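Local coordinates for protein dTDP-4-amino-4,6-dideoxyglucose formyltransferase (Mycobacterium tuberculosis CAS/NITR204, PDB 5VYQ) that probably transfers a formyl group from a folate cofactor to the amino group of the nucleotide-linked sugar dTDP-4-amino-4,6-dideoxyglucose, at residues 140-145 / 180-185. Sequence-based numbering, arbitrary orientation.
Sequences PIIAQR and GSYTAK
Ile-141 and Lys-185 form a single antiparallel bridge of the hydrogen-bonded kind. The amide N of Ile-141 gives a bond of 2.8 Å to Lys-185 O, and N of Lys-185 returns a longer one of 3.2 Å to O of Ile-141. The same Ile-141 O also receives a CA-H...O contact from Ala-184, at 3.2 Å from its CA. Beyond the bridge the chain turns a corner at Ile-142, where a classic beta bulge sets Ile-142 and Ala-143 both against Ile-129 of the neighbouring strand. Farther along, a water links the two backbones, donating to Ile-142 O and, weakly, to Thr-183 O.

Ile-142 lies across the ring of Tyr-182: CG1 stands almost over the centre, 3.6 Å from the centroid and 10° off the normal, a CH-pi contact. Its chain continues toward the phenol end, where Ile-142 CD1 lies 3.5 Å from Tyr-182 CZ, while CG2 reaches the CD2 side. A chi1 of 49°, with CG between the backbone N and the carbonyl carbon, holds the Tyr-182 ring back over its own chain, so that one face meets Gly-180 C near the rim and the other is turned to Ile-142. Gly-180 has positive phi where the chain leaves helix 155-179, a conformation glycine adopts easily. The small methyl of Ala-184 fits tightly against Pro-140, CB to CB 3.5 Å, whereas the side chain of Lys-185 starts away from the strand, suiting a long charged residue at the surface.

Tyrosine thus serves two chemistries: its face takes the branched isoleucine, while its hydroxyl hydrogen-bonds to Glu-131 and Arg-97. Together with the paired backbone bonds, this fastens the loop after helix 155-179 to the outermost strand, 141-147, of the six-stranded sheet in the formyltransferase domain.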
ATOM      1  N   PRO A 140     -27.348 -22.668 -16.975  1.00 11.40           N
ATOM      2  CA  PRO A 140     -28.539 -22.148 -16.369  1.00 12.17           C
ATOM      3  C   PRO A 140     -28.351 -21.668 -14.946  1.00 11.37           C
ATOM      4  O   PRO A 140     -27.861 -22.442 -14.100  1.00 10.10           O
ATOM      5  CB  PRO A 140     -29.519 -23.340 -16.444  1.00 12.88           C
ATOM      6  CG  PRO A 140     -29.042 -24.124 -17.619  1.00 13.33           C
ATOM      7  CD  PRO A 140     -27.547 -23.973 -17.645  1.00 11.64           C
ATOM      8  N   ILE A 141     -28.728 -20.413 -14.687  1.00  9.45           N
ATOM      9  CA  ILE A 141     -28.641 -19.832 -13.373  1.00 10.23           C
ATOM     10  C   ILE A 141     -29.752 -20.244 -12.461  1.00 10.31           C
ATOM     11  O   ILE A 141     -30.931 -20.042 -12.740  1.00 11.70           O
ATOM     12  CB  ILE A 141     -28.479 -18.288 -13.451  1.00  9.57           C
ATOM     13  CG1 ILE A 141     -27.199 -17.980 -14.228  1.00 11.06           C
ATOM     14  CG2 ILE A 141     -28.463 -17.685 -12.060  1.00  9.87           C
ATOM     15  CD1 ILE A 141     -27.016 -16.525 -14.562  1.00 13.01           C
ATOM     16  N   ILE A 142     -29.385 -20.762 -11.302  1.00 10.45           N
ATOM     17  CA  ILE A 142     -30.313 -21.103 -10.262  1.00 10.75           C
ATOM     18  C   ILE A 142     -30.571 -19.897  -9.368  1.00 12.33           C
ATOM     19  O   ILE A 142     -31.727 -19.576  -9.065  1.00 12.96           O
ATOM     20  CB  ILE A 142     -29.781 -22.307  -9.418  1.00 11.38           C
ATOM     21  CG1 ILE A 142     -29.683 -23.567 -10.279  1.00 10.50           C
ATOM     22  CG2 ILE A 142     -30.606 -22.597  -8.161  1.00 11.96           C
ATOM     23  CD1 ILE A 142     -28.718 -24.620  -9.764  1.00 10.56           C
ATOM     24  N   ALA A 143     -29.497 -19.258  -8.918  1.00  9.70           N
ATOM     25  CA  ALA A 143     -29.606 -18.064  -8.088  1.00 11.75           C
ATOM     26  C   ALA A 143     -28.338 -17.253  -8.205  1.00 11.52           C
ATOM     27  O   ALA A 143     -27.286 -17.794  -8.539  1.00 11.07           O
ATOM     28  CB  ALA A 143     -29.824 -18.426  -6.633  1.00 11.45           C
ATOM     29  N   GLN A 144     -28.469 -15.957  -7.938  1.00 10.82           N
ATOM     30  CA  GLN A 144     -27.284 -15.147  -7.868  1.00 11.88           C
ATOM     31  C   GLN A 144     -27.571 -13.890  -7.083  1.00 12.56           C
ATOM     32  O   GLN A 144     -28.724 -13.515  -6.790  1.00 11.97           O
ATOM     33  CB  GLN A 144     -26.708 -14.887  -9.272  1.00 14.71           C
ATOM     34  CG  GLN A 144     -27.491 -14.017 -10.143  1.00 15.44           C
ATOM     35  CD  GLN A 144     -26.956 -13.738 -11.548  1.00 16.32           C
ATOM     36  OE1 GLN A 144     -27.760 -13.254 -12.318  1.00 13.91           O
ATOM     37  NE2 GLN A 144     -25.684 -14.006 -11.909  1.00 13.55           N
ATOM     38  N   ARG A 145     -26.479 -13.251  -6.719  1.00 11.53           N
ATOM     39  CA  ARG A 145     -26.542 -12.079  -5.875  1.00 11.39           C
ATOM     40  C   ARG A 145     -25.348 -11.179  -6.134  1.00 12.31           C
ATOM     41  O   ARG A 145     -24.201 -11.630  -6.157  1.00 10.37           O
ATOM     42  CB  ARG A 145     -26.618 -12.417  -4.395  1.00 11.49           C
ATOM     43  CG  ARG A 145     -26.819 -11.225  -3.461  1.00 12.15           C
ATOM     44  CD  ARG A 145     -27.306 -11.680  -2.081  1.00 12.83           C
ATOM     45  NE  ARG A 145     -28.568 -12.393  -2.273  1.00 11.48           N
ATOM     46  CZ  ARG A 145     -29.064 -13.316  -1.452  1.00 11.61           C
ATOM     47  NH1 ARG A 145     -28.417 -13.656  -0.346  1.00 11.22           N
ATOM     48  NH2 ARG A 145     -30.199 -13.907  -1.751  1.00 11.57           N
ATOM     49  N   GLY A 180     -33.494 -30.303  -7.095  1.00 15.29           N
ATOM     50  CA  GLY A 180     -33.657 -29.962  -8.508  1.00 15.41           C
ATOM     51  C   GLY A 180     -35.022 -29.350  -8.790  1.00 16.42           C
ATOM     52  O   GLY A 180     -35.520 -29.455  -9.910  1.00 18.18           O
ATOM     53  N   SER A 181     -35.591 -28.648  -7.822  1.00 17.27           N
ATOM     54  CA  SER A 181     -36.952 -28.112  -7.925  1.00 20.46           C
ATOM     55  C   SER A 181     -37.011 -26.705  -8.522  1.00 22.28           C
ATOM     56  O   SER A 181     -38.075 -26.142  -8.745  1.00 24.46           O
ATOM     57  CB  SER A 181     -37.601 -28.116  -6.548  1.00 21.49           C
ATOM     58  OG  SER A 181     -36.843 -27.315  -5.659  1.00 23.53           O
ATOM     59  N   TYR A 182     -35.864 -26.116  -8.803  1.00 18.07           N
ATOM     60  CA  TYR A 182     -35.806 -24.765  -9.346  1.00 17.09           C
ATOM     61  C   TYR A 182     -36.130 -24.767 -10.830  1.00 16.13           C
ATOM     62  O   TYR A 182     -36.118 -25.821 -11.450  1.00 17.24           O
ATOM     63  CB  TYR A 182     -34.387 -24.216  -9.140  1.00 15.74           C
ATOM     64  CG  TYR A 182     -33.300 -25.156  -9.578  1.00 12.72           C
ATOM     65  CD1 TYR A 182     -32.972 -25.286 -10.931  1.00 12.17           C
ATOM     66  CD2 TYR A 182     -32.576 -25.896  -8.652  1.00 12.47           C
ATOM     67  CE1 TYR A 182     -31.974 -26.148 -11.359  1.00 10.68           C
ATOM     68  CE2 TYR A 182     -31.576 -26.783  -9.078  1.00 12.34           C
ATOM     69  CZ  TYR A 182     -31.277 -26.877 -10.423  1.00 10.25           C
ATOM     70  OH  TYR A 182     -30.296 -27.706 -10.894  1.00 10.71           O
ATOM     71  N   THR A 183     -36.359 -23.595 -11.410  1.00 16.77           N
ATOM     72  CA  THR A 183     -36.405 -23.468 -12.852  1.00 19.82           C
ATOM     73  C   THR A 183     -35.303 -22.462 -13.226  1.00 20.21           C
ATOM     74  O   THR A 183     -35.395 -21.251 -12.980  1.00 19.29           O
ATOM     75  CB  THR A 183     -37.790 -23.013 -13.332  1.00 24.57           C
ATOM     76  OG1 THR A 183     -38.044 -21.736 -12.762  1.00 35.25           O
ATOM     77  CG2 THR A 183     -38.831 -23.948 -12.833  1.00 20.97           C
ATOM     78  N   ALA A 184     -34.205 -23.004 -13.734  1.00 16.44           N
ATOM     79  CA  ALA A 184     -33.009 -22.195 -13.961  1.00 17.15           C
ATOM     80  C   ALA A 184     -33.111 -21.568 -15.322  1.00 19.69           C
ATOM     81  O   ALA A 184     -33.830 -22.090 -16.175  1.00 18.49           O
ATOM     82  CB  ALA A 184     -31.758 -23.042 -13.836  1.00 15.52           C
ATOM     83  N   LYS A 185     -32.456 -20.425 -15.482  1.00 19.21           N
ATOM     84  CA  LYS A 185     -32.484 -19.661 -16.713  1.00 20.69           C
ATOM     85  C   LYS A 185     -31.063 -19.273 -17.114  1.00 16.88           C
ATOM     86  O   LYS A 185     -30.313 -18.741 -16.299  1.00 15.67           O
ATOM     87  CB  LYS A 185     -33.351 -18.422 -16.514  1.00 28.09           C
ATOM     88  CG  LYS A 185     -33.923 -17.937 -17.845  1.00 41.20           C
ATOM     89  CD  LYS A 185     -34.634 -16.595 -17.721  1.00 52.35           C
ATOM     90  CE  LYS A 185     -33.697 -15.438 -18.045  1.00 61.52           C
ATOM     91  NZ  LYS A 185     -34.193 -14.146 -17.493  1.00 72.60           N
TER
HETATM   92  O   HOH W   1     -33.885 -20.496 -10.118  1.00 34.56           O